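Local coordinates for protein iota-carrageenase (Alteromonas sp., PDB 1H80) that hydrolyses the 1,4-beta linkages of iota-carrageenan, a sulfated galactan of red algal cell walls, inverting the anomeric configuration, at residues G56-N62 with N75-E81. Numbering follows the deposited sequence.
Sequences GTLLIPN and NVHIRVE. With NA (sodium ion), chain G.
Glu81 reaches across, just past the end of strand 56-60, and meets Pro61 and Asn62 with its carboxylate. Its backbone N first donates to Ile60 O, the last rung of the ladder between the two strands. The side chain then leaves with CG beside the backbone N (chi1 -67°) and runs on extended, which carries the carboxylate over Pro61 CA. There Glu81 OE1 accepts a hydrogen bond from Asn62 N at 2.8 Å, through its anti lone pair. The same carboxylate holds a sodium ion with both oxygens, Glu81 OE1 at 2.4 Å and Glu81 OE2 at 2.3 Å, and three waters join the shell. The ion would be expected to favour the charged form of the acid. Asn62 crosses Glu81 at about a right angle, its OD1 lying 3.1 Å from Glu81 CB. That oxygen accepts a hydrogen bond from Asp83 N, just past the strand.

The two strands are parallel and in register, as expected for adjacent coils of the right-handed beta-helix of this enzyme. Strands 20-23 and 111-115 continue the stack on either side.

Ile60, Leu58, Ile78 and Val80 share the inner face. Ile60 points its CD1 at Ile78 CG2, 3.8 Å away, and more loosely at Val80 CG2. Leu58 also packs against helix 39-50, which covers this end of the beta-helix.

On the other face, Arg79 lays its CG against Thr57 CG2 at 3.9 Å. Its chain bends at chi2 (-61°), and the guanidinium turns back along its own strand. There NH1 donates to Ile78 O, from above the carbonyl plane, and also pairs with Ser112 OG. Leu59 CD1 lies 3.9 Å from Glu81 CG.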
loop_
_atom_site.group_PDB
_atom_site.type_symbol
_atom_site.label_atom_id
_atom_site.label_comp_id
_atom_site.label_asym_id
_atom_site.label_seq_id
_atom_site.Cartn_x
_atom_site.Cartn_y
_atom_site.Cartn_z
ATOM N N GLY A 56 -19.144 -18.495 11.889
ATOM C CA GLY A 56 -19.113 -19.545 10.896
ATOM C C GLY A 56 -18.356 -19.157 9.653
ATOM O O GLY A 56 -17.733 -18.095 9.587
ATOM N N THR A 57 -18.419 -20.039 8.662
ATOM C CA THR A 57 -17.733 -19.835 7.403
ATOM C C THR A 57 -18.724 -19.633 6.275
ATOM O O THR A 57 -19.792 -20.241 6.255
ATOM C CB THR A 57 -16.834 -21.051 7.069
ATOM O OG1 THR A 57 -15.825 -21.186 8.079
ATOM C CG2 THR A 57 -16.161 -20.878 5.710
ATOM N N LEU A 58 -18.371 -18.751 5.351
ATOM C CA LEU A 58 -19.198 -18.502 4.187
ATOM C C LEU A 58 -18.360 -18.864 2.978
ATOM O O LEU A 58 -17.242 -18.372 2.817
ATOM C CB LEU A 58 -19.593 -17.028 4.093
ATOM C CG LEU A 58 -20.363 -16.701 2.811
ATOM C CD1 LEU A 58 -21.710 -17.419 2.825
ATOM C CD2 LEU A 58 -20.564 -15.197 2.698
ATOM N N LEU A 59 -18.885 -19.740 2.134
ATOM C CA LEU A 59 -18.165 -20.119 0.935
ATOM C C LEU A 59 -18.727 -19.333 -0.234
ATOM O O LEU A 59 -19.940 -19.287 -0.418
ATOM C CB LEU A 59 -18.331 -21.613 0.638
ATOM C CG LEU A 59 -17.602 -22.100 -0.622
ATOM C CD1 LEU A 59 -16.092 -22.002 -0.419
ATOM C CD2 LEU A 59 -17.992 -23.532 -0.922
ATOM N N ILE A 60 -17.847 -18.685 -0.988
ATOM C CA ILE A 60 -18.255 -17.966 -2.187
ATOM C C ILE A 60 -17.794 -18.925 -3.277
ATOM O O ILE A 60 -16.601 -19.036 -3.561
ATOM C CB ILE A 60 -17.540 -16.615 -2.330
ATOM C CG1 ILE A 60 -17.969 -15.690 -1.191
ATOM C CG2 ILE A 60 -17.879 -15.985 -3.676
ATOM C CD1 ILE A 60 -17.396 -14.285 -1.287
ATOM N N PRO A 61 -18.739 -19.654 -3.887
ATOM C CA PRO A 61 -18.450 -20.627 -4.938
ATOM C C PRO A 61 -18.083 -20.028 -6.279
ATOM O O PRO A 61 -18.371 -18.865 -6.552
ATOM C CB PRO A 61 -19.734 -21.443 -5.000
ATOM C CG PRO A 61 -20.770 -20.400 -4.777
ATOM C CD PRO A 61 -20.192 -19.555 -3.651
ATOM N N ASN A 62 -17.450 -20.838 -7.116
ATOM C CA ASN A 62 -17.030 -20.383 -8.429
ATOM C C ASN A 62 -18.128 -19.651 -9.182
ATOM O O ASN A 62 -19.278 -20.086 -9.225
ATOM C CB ASN A 62 -16.511 -21.558 -9.253
ATOM C CG ASN A 62 -15.172 -22.046 -8.759
ATOM O OD1 ASN A 62 -14.346 -21.248 -8.316
ATOM N ND2 ASN A 62 -14.939 -23.350 -8.838
ATOM N N ASN A 75 -16.664 -12.649 13.682
ATOM C CA ASN A 75 -16.764 -14.092 13.589
ATOM C C ASN A 75 -17.253 -14.628 12.257
ATOM O O ASN A 75 -17.883 -15.680 12.193
ATOM C CB ASN A 75 -17.633 -14.604 14.736
ATOM C CG ASN A 75 -17.068 -14.221 16.088
ATOM O OD1 ASN A 75 -15.914 -14.528 16.399
ATOM N ND2 ASN A 75 -17.871 -13.543 16.898
ATOM N N VAL A 76 -16.950 -13.892 11.195
ATOM C CA VAL A 76 -17.316 -14.299 9.850
ATOM C C VAL A 76 -16.024 -14.666 9.143
ATOM O O VAL A 76 -15.065 -13.895 9.133
ATOM C CB VAL A 76 -18.021 -13.166 9.083
ATOM C CG1 VAL A 76 -18.279 -13.593 7.652
ATOM C CG2 VAL A 76 -19.337 -12.828 9.771
ATOM N N HIS A 77 -16.001 -15.857 8.563
ATOM C CA HIS A 77 -14.823 -16.346 7.875
ATOM C C HIS A 77 -15.209 -16.738 6.472
ATOM O O HIS A 77 -15.890 -17.736 6.249
ATOM C CB HIS A 77 -14.253 -17.511 8.676
ATOM C CG HIS A 77 -13.844 -17.109 10.056
ATOM N ND1 HIS A 77 -12.616 -16.552 10.331
ATOM C CD2 HIS A 77 -14.552 -17.047 11.209
ATOM C CE1 HIS A 77 -12.585 -16.157 11.591
ATOM N NE2 HIS A 77 -13.748 -16.445 12.145
ATOM N N ILE A 78 -14.782 -15.909 5.530
ATOM C CA ILE A 78 -15.098 -16.111 4.131
ATOM C C ILE A 78 -14.014 -16.866 3.388
ATOM O O ILE A 78 -12.829 -16.553 3.498
ATOM C CB ILE A 78 -15.347 -14.750 3.448
ATOM C CG1 ILE A 78 -16.542 -14.063 4.117
ATOM C CG2 ILE A 78 -15.592 -14.941 1.956
ATOM C CD1 ILE A 78 -16.775 -12.641 3.651
ATOM N N ARG A 79 -14.436 -17.886 2.648
ATOM C CA ARG A 79 -13.523 -18.681 1.846
ATOM C C ARG A 79 -14.031 -18.574 0.425
ATOM O O ARG A 79 -15.226 -18.717 0.162
ATOM C CB ARG A 79 -13.498 -20.133 2.330
ATOM C CG ARG A 79 -12.829 -20.276 3.697
ATOM C CD ARG A 79 -11.373 -19.807 3.645
ATOM N NE ARG A 79 -10.708 -19.852 4.948
ATOM C CZ ARG A 79 -10.794 -18.911 5.888
ATOM N NH1 ARG A 79 -11.521 -17.812 5.699
ATOM N NH2 ARG A 79 -10.144 -19.078 7.031
ATOM N N VAL A 80 -13.114 -18.314 -0.493
ATOM C CA VAL A 80 -13.477 -18.117 -1.888
ATOM C C VAL A 80 -12.894 -19.174 -2.808
ATOM O O VAL A 80 -11.692 -19.421 -2.792
ATOM C CB VAL A 80 -12.994 -16.728 -2.346
ATOM C CG1 VAL A 80 -13.543 -16.409 -3.720
ATOM C CG2 VAL A 80 -13.409 -15.672 -1.327
ATOM N N GLU A 81 -13.735 -19.798 -3.626
ATOM C CA GLU A 81 -13.217 -20.814 -4.530
ATOM C C GLU A 81 -12.249 -20.207 -5.541
ATOM O O GLU A 81 -12.313 -19.017 -5.857
ATOM C CB GLU A 81 -14.358 -21.575 -5.205
ATOM C CG GLU A 81 -15.140 -22.413 -4.200
ATOM C CD GLU A 81 -15.992 -23.490 -4.845
ATOM O OE1 GLU A 81 -16.732 -23.179 -5.797
ATOM O OE2 GLU A 81 -15.927 -24.654 -4.389
HETATM NA NA NA G . -17.656 -25.444 -5.765
HETATM O O HOH W 1 -18.377 -24.508 -7.715
HETATM O O HOH W 2 -19.569 -24.852 -4.505
HETATM O O HOH W 3 -15.702 -26.426 -7.180
#